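Local coordinates for 3-methylaspartate ammonia-lyase (Citrobacter amalonaticus, PDB 1KKO), which catalyses the reversible, magnesium-dependent anti elimination of ammonia from L-threo-3-methylaspartate to give mesaconate, a step of glutamate degradation, at residues L270-Q284 / G301-D315. Numbering follows the deposited sequence.
Sequences LYIEGPVDAGNKPDQ and GVKIVADEWCNTYQD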
loop_
_atom_site.group_PDB
_atom_site.type_symbol
_atom_site.label_atom_id
_atom_site.label_comp_id
_atom_site.label_asym_id
_atom_site.label_seq_id
_atom_site.Cartn_x
_atom_site.Cartn_y
_atom_site.Cartn_z
ATOM N N LEU A 270 -21.229 7.362 16.693
ATOM C CA LEU A 270 -21.632 6.606 15.522
ATOM C C LEU A 270 -22.015 7.518 14.371
ATOM O O LEU A 270 -22.765 8.481 14.535
ATOM C CB LEU A 270 -22.797 5.672 15.869
ATOM C CG LEU A 270 -23.365 4.823 14.732
ATOM C CD1 LEU A 270 -22.333 3.811 14.235
ATOM C CD2 LEU A 270 -24.634 4.110 15.189
ATOM N N TYR A 271 -21.467 7.185 13.201
ATOM C CA TYR A 271 -21.775 7.850 11.952
ATOM C C TYR A 271 -22.263 6.811 10.948
ATOM O O TYR A 271 -21.657 5.737 10.826
ATOM C CB TYR A 271 -20.523 8.489 11.371
ATOM C CG TYR A 271 -20.078 9.776 12.018
ATOM C CD1 TYR A 271 -19.538 9.791 13.292
ATOM C CD2 TYR A 271 -20.184 10.978 11.345
ATOM C CE1 TYR A 271 -19.126 10.982 13.887
ATOM C CE2 TYR A 271 -19.745 12.173 11.915
ATOM C CZ TYR A 271 -19.216 12.163 13.182
ATOM O OH TYR A 271 -18.784 13.348 13.749
ATOM N N ILE A 272 -23.338 7.139 10.233
ATOM C CA ILE A 272 -23.851 6.280 9.173
ATOM C C ILE A 272 -23.765 7.035 7.857
ATOM O O ILE A 272 -24.371 8.088 7.698
ATOM C CB ILE A 272 -25.311 5.867 9.444
ATOM C CG1 ILE A 272 -25.428 5.054 10.736
ATOM C CG2 ILE A 272 -25.878 5.094 8.240
ATOM C CD1 ILE A 272 -24.700 3.720 10.741
ATOM N N GLU A 273 -22.969 6.506 6.938
ATOM C CA GLU A 273 -22.775 7.123 5.633
ATOM C C GLU A 273 -23.708 6.517 4.596
ATOM O O GLU A 273 -23.947 5.308 4.590
ATOM C CB GLU A 273 -21.308 6.989 5.197
ATOM C CG GLU A 273 -21.008 7.648 3.857
ATOM C CD GLU A 273 -19.529 7.797 3.559
ATOM O OE1 GLU A 273 -18.694 7.192 4.251
ATOM O OE2 GLU A 273 -19.202 8.523 2.602
ATOM N N GLY A 274 -24.235 7.373 3.733
ATOM C CA GLY A 274 -25.099 6.934 2.657
ATOM C C GLY A 274 -26.345 6.186 3.093
ATOM O O GLY A 274 -26.633 5.117 2.580
ATOM N N PRO A 275 -27.123 6.716 4.025
ATOM C CA PRO A 275 -28.294 5.962 4.486
ATOM C C PRO A 275 -29.313 5.655 3.383
ATOM O O PRO A 275 -29.939 4.589 3.424
ATOM C CB PRO A 275 -28.899 6.881 5.548
ATOM C CG PRO A 275 -28.402 8.222 5.217
ATOM C CD PRO A 275 -26.984 7.996 4.745
ATOM N N VAL A 276 -29.459 6.569 2.430
ATOM C CA VAL A 276 -30.397 6.412 1.328
ATOM C C VAL A 276 -29.722 6.852 0.046
ATOM O O VAL A 276 -28.729 7.575 0.079
ATOM C CB VAL A 276 -31.639 7.301 1.549
ATOM C CG1 VAL A 276 -32.316 6.952 2.844
ATOM C CG2 VAL A 276 -31.229 8.765 1.533
ATOM N N ASP A 277 -30.228 6.376 -1.085
ATOM C CA ASP A 277 -29.774 6.832 -2.390
ATOM C C ASP A 277 -31.014 7.185 -3.210
ATOM O O ASP A 277 -31.678 6.307 -3.772
ATOM C CB ASP A 277 -28.948 5.772 -3.101
ATOM C CG ASP A 277 -28.462 6.228 -4.457
ATOM O OD1 ASP A 277 -28.835 7.332 -4.910
ATOM O OD2 ASP A 277 -27.700 5.539 -5.163
ATOM N N ALA A 278 -31.321 8.475 -3.275
ATOM C CA ALA A 278 -32.499 8.970 -3.982
ATOM C C ALA A 278 -32.327 9.018 -5.495
ATOM O O ALA A 278 -33.277 9.351 -6.204
ATOM C CB ALA A 278 -32.872 10.341 -3.455
ATOM N N GLY A 279 -31.132 8.719 -5.997
ATOM C CA GLY A 279 -30.919 8.599 -7.437
ATOM C C GLY A 279 -30.605 9.856 -8.212
ATOM O O GLY A 279 -30.374 9.811 -9.422
ATOM N N ASN A 280 -30.610 10.988 -7.533
ATOM C CA ASN A 280 -30.236 12.242 -8.158
ATOM C C ASN A 280 -29.925 13.215 -7.048
ATOM O O ASN A 280 -30.338 13.029 -5.910
ATOM C CB ASN A 280 -31.333 12.785 -9.085
ATOM C CG ASN A 280 -32.610 13.090 -8.354
ATOM O OD1 ASN A 280 -32.694 14.073 -7.636
ATOM N ND2 ASN A 280 -33.616 12.246 -8.536
ATOM N N LYS A 281 -29.204 14.258 -7.397
ATOM C CA LYS A 281 -28.736 15.215 -6.429
ATOM C C LYS A 281 -29.843 15.990 -5.686
ATOM O O LYS A 281 -29.864 15.994 -4.462
ATOM C CB LYS A 281 -27.742 16.133 -7.114
ATOM C CG LYS A 281 -27.195 17.195 -6.270
ATOM C CD LYS A 281 -26.350 18.091 -7.130
ATOM C CE LYS A 281 -26.015 19.347 -6.410
ATOM N NZ LYS A 281 -25.249 20.267 -7.282
ATOM N N PRO A 282 -30.773 16.647 -6.378
ATOM C CA PRO A 282 -31.803 17.390 -5.635
ATOM C C PRO A 282 -32.617 16.523 -4.669
ATOM O O PRO A 282 -32.864 16.943 -3.532
ATOM C CB PRO A 282 -32.685 17.990 -6.735
ATOM C CG PRO A 282 -31.872 17.956 -7.954
ATOM C CD PRO A 282 -30.929 16.782 -7.831
ATOM N N ASP A 283 -33.027 15.332 -5.096
ATOM C CA ASP A 283 -33.787 14.454 -4.216
ATOM C C ASP A 283 -32.920 13.920 -3.069
ATOM O O ASP A 283 -33.419 13.688 -1.980
ATOM C CB ASP A 283 -34.397 13.279 -4.985
ATOM C CG ASP A 283 -35.520 13.700 -5.919
ATOM O OD1 ASP A 283 -36.066 14.817 -5.764
ATOM O OD2 ASP A 283 -35.915 12.952 -6.827
ATOM N N GLN A 284 -31.630 13.704 -3.328
ATOM C CA GLN A 284 -30.727 13.210 -2.293
ATOM C C GLN A 284 -30.582 14.252 -1.176
ATOM O O GLN A 284 -30.644 13.922 0.003
ATOM C CB GLN A 284 -29.370 12.856 -2.900
ATOM C CG GLN A 284 -28.402 12.213 -1.924
ATOM C CD GLN A 284 -28.839 10.848 -1.446
ATOM O OE1 GLN A 284 -29.749 10.239 -2.018
ATOM N NE2 GLN A 284 -28.170 10.335 -0.418
ATOM N N GLY A 301 -27.910 11.053 18.968
ATOM C CA GLY A 301 -26.531 11.489 18.845
ATOM C C GLY A 301 -25.853 10.894 17.620
ATOM O O GLY A 301 -24.667 11.136 17.398
ATOM N N VAL A 302 -26.599 10.128 16.829
ATOM C CA VAL A 302 -26.038 9.490 15.638
ATOM C C VAL A 302 -26.008 10.496 14.497
ATOM O O VAL A 302 -26.949 11.248 14.289
ATOM C CB VAL A 302 -26.839 8.243 15.210
ATOM C CG1 VAL A 302 -26.177 7.567 14.005
ATOM C CG2 VAL A 302 -26.964 7.251 16.357
ATOM N N LYS A 303 -24.919 10.493 13.737
ATOM C CA LYS A 303 -24.758 11.439 12.643
ATOM C C LYS A 303 -24.813 10.746 11.285
ATOM O O LYS A 303 -24.517 9.569 11.193
ATOM C CB LYS A 303 -23.434 12.184 12.803
ATOM C CG LYS A 303 -23.435 13.142 13.995
ATOM C CD LYS A 303 -22.081 13.791 14.173
ATOM C CE LYS A 303 -22.043 14.769 15.325
ATOM N NZ LYS A 303 -20.643 15.214 15.559
ATOM N N ILE A 304 -25.213 11.479 10.251
ATOM C CA ILE A 304 -25.223 10.920 8.895
ATOM C C ILE A 304 -24.263 11.685 7.988
ATOM O O ILE A 304 -23.993 12.880 8.172
ATOM C CB ILE A 304 -26.649 10.802 8.277
ATOM C CG1 ILE A 304 -27.326 12.163 8.139
ATOM C CG2 ILE A 304 -27.488 9.811 9.085
ATOM C CD1 ILE A 304 -28.571 12.139 7.259
ATOM N N VAL A 305 -23.747 10.943 7.011
ATOM C CA VAL A 305 -22.743 11.424 6.085
ATOM C C VAL A 305 -23.256 11.325 4.649
ATOM O O VAL A 305 -23.678 10.252 4.207
ATOM C CB VAL A 305 -21.462 10.570 6.189
ATOM C CG1 VAL A 305 -20.339 11.192 5.361
ATOM C CG2 VAL A 305 -21.035 10.403 7.628
ATOM N N ALA A 306 -23.203 12.429 3.911
ATOM C CA ALA A 306 -23.539 12.428 2.496
ATOM C C ALA A 306 -22.381 11.872 1.699
ATOM O O ALA A 306 -21.219 12.049 2.044
ATOM C CB ALA A 306 -23.857 13.806 2.028
ATOM N N ASP A 307 -22.700 11.214 0.600
ATOM C CA ASP A 307 -21.674 10.667 -0.278
ATOM C C ASP A 307 -22.211 10.650 -1.709
ATOM O O ASP A 307 -21.826 11.485 -2.527
ATOM C CB ASP A 307 -21.284 9.279 0.212
ATOM C CG ASP A 307 -20.284 8.596 -0.675
ATOM O OD1 ASP A 307 -19.543 9.267 -1.423
ATOM O OD2 ASP A 307 -20.166 7.353 -0.672
ATOM N N GLU A 308 -23.113 9.717 -2.000
ATOM C CA GLU A 308 -23.707 9.624 -3.331
ATOM C C GLU A 308 -24.323 10.964 -3.752
ATOM O O GLU A 308 -25.044 11.598 -2.984
ATOM C CB GLU A 308 -24.800 8.549 -3.368
ATOM C CG GLU A 308 -24.406 7.149 -2.912
ATOM C CD GLU A 308 -24.610 6.891 -1.421
ATOM O OE1 GLU A 308 -24.614 7.854 -0.616
ATOM O OE2 GLU A 308 -24.767 5.702 -1.051
ATOM N N TRP A 309 -24.036 11.358 -4.988
ATOM C CA TRP A 309 -24.540 12.574 -5.635
ATOM C C TRP A 309 -23.876 13.843 -5.123
ATOM O O TRP A 309 -24.240 14.940 -5.551
ATOM C CB TRP A 309 -26.071 12.663 -5.570
ATOM C CG TRP A 309 -26.654 11.432 -6.186
ATOM C CD1 TRP A 309 -27.221 10.390 -5.532
ATOM C CD2 TRP A 309 -26.621 11.069 -7.568
ATOM N NE1 TRP A 309 -27.589 9.411 -6.424
ATOM C CE2 TRP A 309 -27.229 9.807 -7.684
ATOM C CE3 TRP A 309 -26.170 11.699 -8.724
ATOM C CZ2 TRP A 309 -27.369 9.154 -8.904
ATOM C CZ3 TRP A 309 -26.325 11.050 -9.941
ATOM C CH2 TRP A 309 -26.919 9.797 -10.013
ATOM N N CYS A 310 -22.881 13.695 -4.242
ATOM C CA CYS A 310 -22.128 14.826 -3.716
ATOM C C CYS A 310 -20.702 14.653 -4.218
ATOM O O CYS A 310 -19.849 14.140 -3.510
ATOM C CB CYS A 310 -22.199 14.836 -2.201
ATOM S SG CYS A 310 -21.485 16.320 -1.489
ATOM N N ASN A 311 -20.460 15.077 -5.457
ATOM C CA ASN A 311 -19.193 14.806 -6.139
ATOM C C ASN A 311 -18.246 15.984 -6.251
ATOM O O ASN A 311 -17.080 15.890 -5.851
ATOM C CB ASN A 311 -19.464 14.297 -7.562
ATOM C CG ASN A 311 -20.310 13.062 -7.593
ATOM O OD1 ASN A 311 -20.133 12.139 -6.790
ATOM N ND2 ASN A 311 -21.226 13.005 -8.557
ATOM N N THR A 312 -18.732 17.076 -6.835
ATOM C CA THR A 312 -17.917 18.234 -7.143
ATOM C C THR A 312 -17.910 19.248 -6.018
ATOM O O THR A 312 -18.696 19.166 -5.069
ATOM C CB THR A 312 -18.471 18.952 -8.375
ATOM O OG1 THR A 312 -19.754 19.495 -8.039
ATOM C CG2 THR A 312 -18.715 17.978 -9.550
ATOM N N TYR A 313 -17.046 20.242 -6.168
ATOM C CA TYR A 313 -17.003 21.369 -5.240
ATOM C C TYR A 313 -18.405 21.983 -5.101
ATOM O O TYR A 313 -18.895 22.173 -3.987
ATOM C CB TYR A 313 -16.009 22.447 -5.713
ATOM C CG TYR A 313 -16.182 23.711 -4.912
ATOM C CD1 TYR A 313 -15.640 23.828 -3.651
ATOM C CD2 TYR A 313 -16.952 24.757 -5.386
ATOM C CE1 TYR A 313 -15.842 24.959 -2.890
ATOM C CE2 TYR A 313 -17.149 25.899 -4.634
ATOM C CZ TYR A 313 -16.586 25.997 -3.387
ATOM O OH TYR A 313 -16.781 27.121 -2.590
ATOM N N GLN A 314 -19.065 22.269 -6.220
ATOM C CA GLN A 314 -20.396 22.874 -6.140
ATOM C C GLN A 314 -21.402 21.938 -5.470
ATOM O O GLN A 314 -22.270 22.393 -4.711
ATOM C CB GLN A 314 -20.895 23.317 -7.511
ATOM C CG GLN A 314 -22.228 24.076 -7.425
ATOM C CD GLN A 314 -22.112 25.394 -6.674
ATOM O OE1 GLN A 314 -21.231 26.200 -6.965
ATOM N NE2 GLN A 314 -23.003 25.618 -5.710
ATOM N N ASP A 315 -21.304 20.637 -5.723
ATOM C CA ASP A 315 -22.185 19.702 -5.052
ATOM C C ASP A 315 -22.029 19.836 -3.538
ATOM O O ASP A 315 -23.001 19.841 -2.794
ATOM C CB ASP A 315 -21.863 18.256 -5.421
ATOM C CG ASP A 315 -22.166 17.913 -6.848
ATOM O OD1 ASP A 315 -22.922 18.635 -7.536
ATOM O OD2 ASP A 315 -21.671 16.876 -7.344
HETATM O O HOH W 1 -22.147 10.766 16.151
HETATM O O HOH W 2 -23.445 8.328 18.366
HETATM O O HOH W 3 -25.411 11.080 -0.239
#
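Tyr-271, Glu-273, Lys-303 and Val-305 share one face of two neighbouring parallel strands, 270-273 and 303-306. Four backbone hydrogen bonds run along the pair, from Lys-303 N to Leu-270 O at one end to Gly-274 N, just past the first strand, donating to Val-305 O at the other. The extended Lys-303 chain runs alongside Tyr-271: its CB rests over one ring face, 4.0 Å from the centroid, and NZ then bonds to Tyr-271 OH (3.2 Å). Glu-354 ties both ends together, taking a salt bridge from the lysine and a hydrogen bond from the phenol. Val-305 puts CG2 at the edge of the tyrosine ring and packs its CB against Glu-273 CB (3.7 Å). Glu-273 stretches out, its CG trans to the main-chain nitrogen (chi1 -178°), and carries its carboxylate past this valine to Asp-307, where Glu-273 OE2 lies 3.6 Å from Asp-307 OD2. The two acids, their carboxylate planes 58° apart, are magnesium ligands together with Asp-238; His-236 and Gln-329 hydrogen-bond the glutamate oxygens.

Beyond the strands, Trp-309 lies against the 277-280 loop and the start of helix 281-298. Its NE1 donates in the ring plane to Asp-277 OD1 (2.9 Å), on the syn side of the carboxylate, while Gly-279 N closes an Asx turn onto the same oxygen from the opposite face. Asn-280 CA sits over the six-membered ring. Farther on, the fully extended Lys-281 chain passes Trp-309 O to form a salt bridge with Asp-315 OD1 (NZ to OD1 2.9 Å), and Asp-318 is its second acidic partner. Asp-315 OD2 accepts from Thr-312 N while Thr-312 OG1 accepts from Asp-315 N, a capping box starting helix 313-321. This is a beta-alpha-beta unit of the TIM barrel, with the metal-binding acids at the strands' C-terminal ends, as throughout the enolase superfamily.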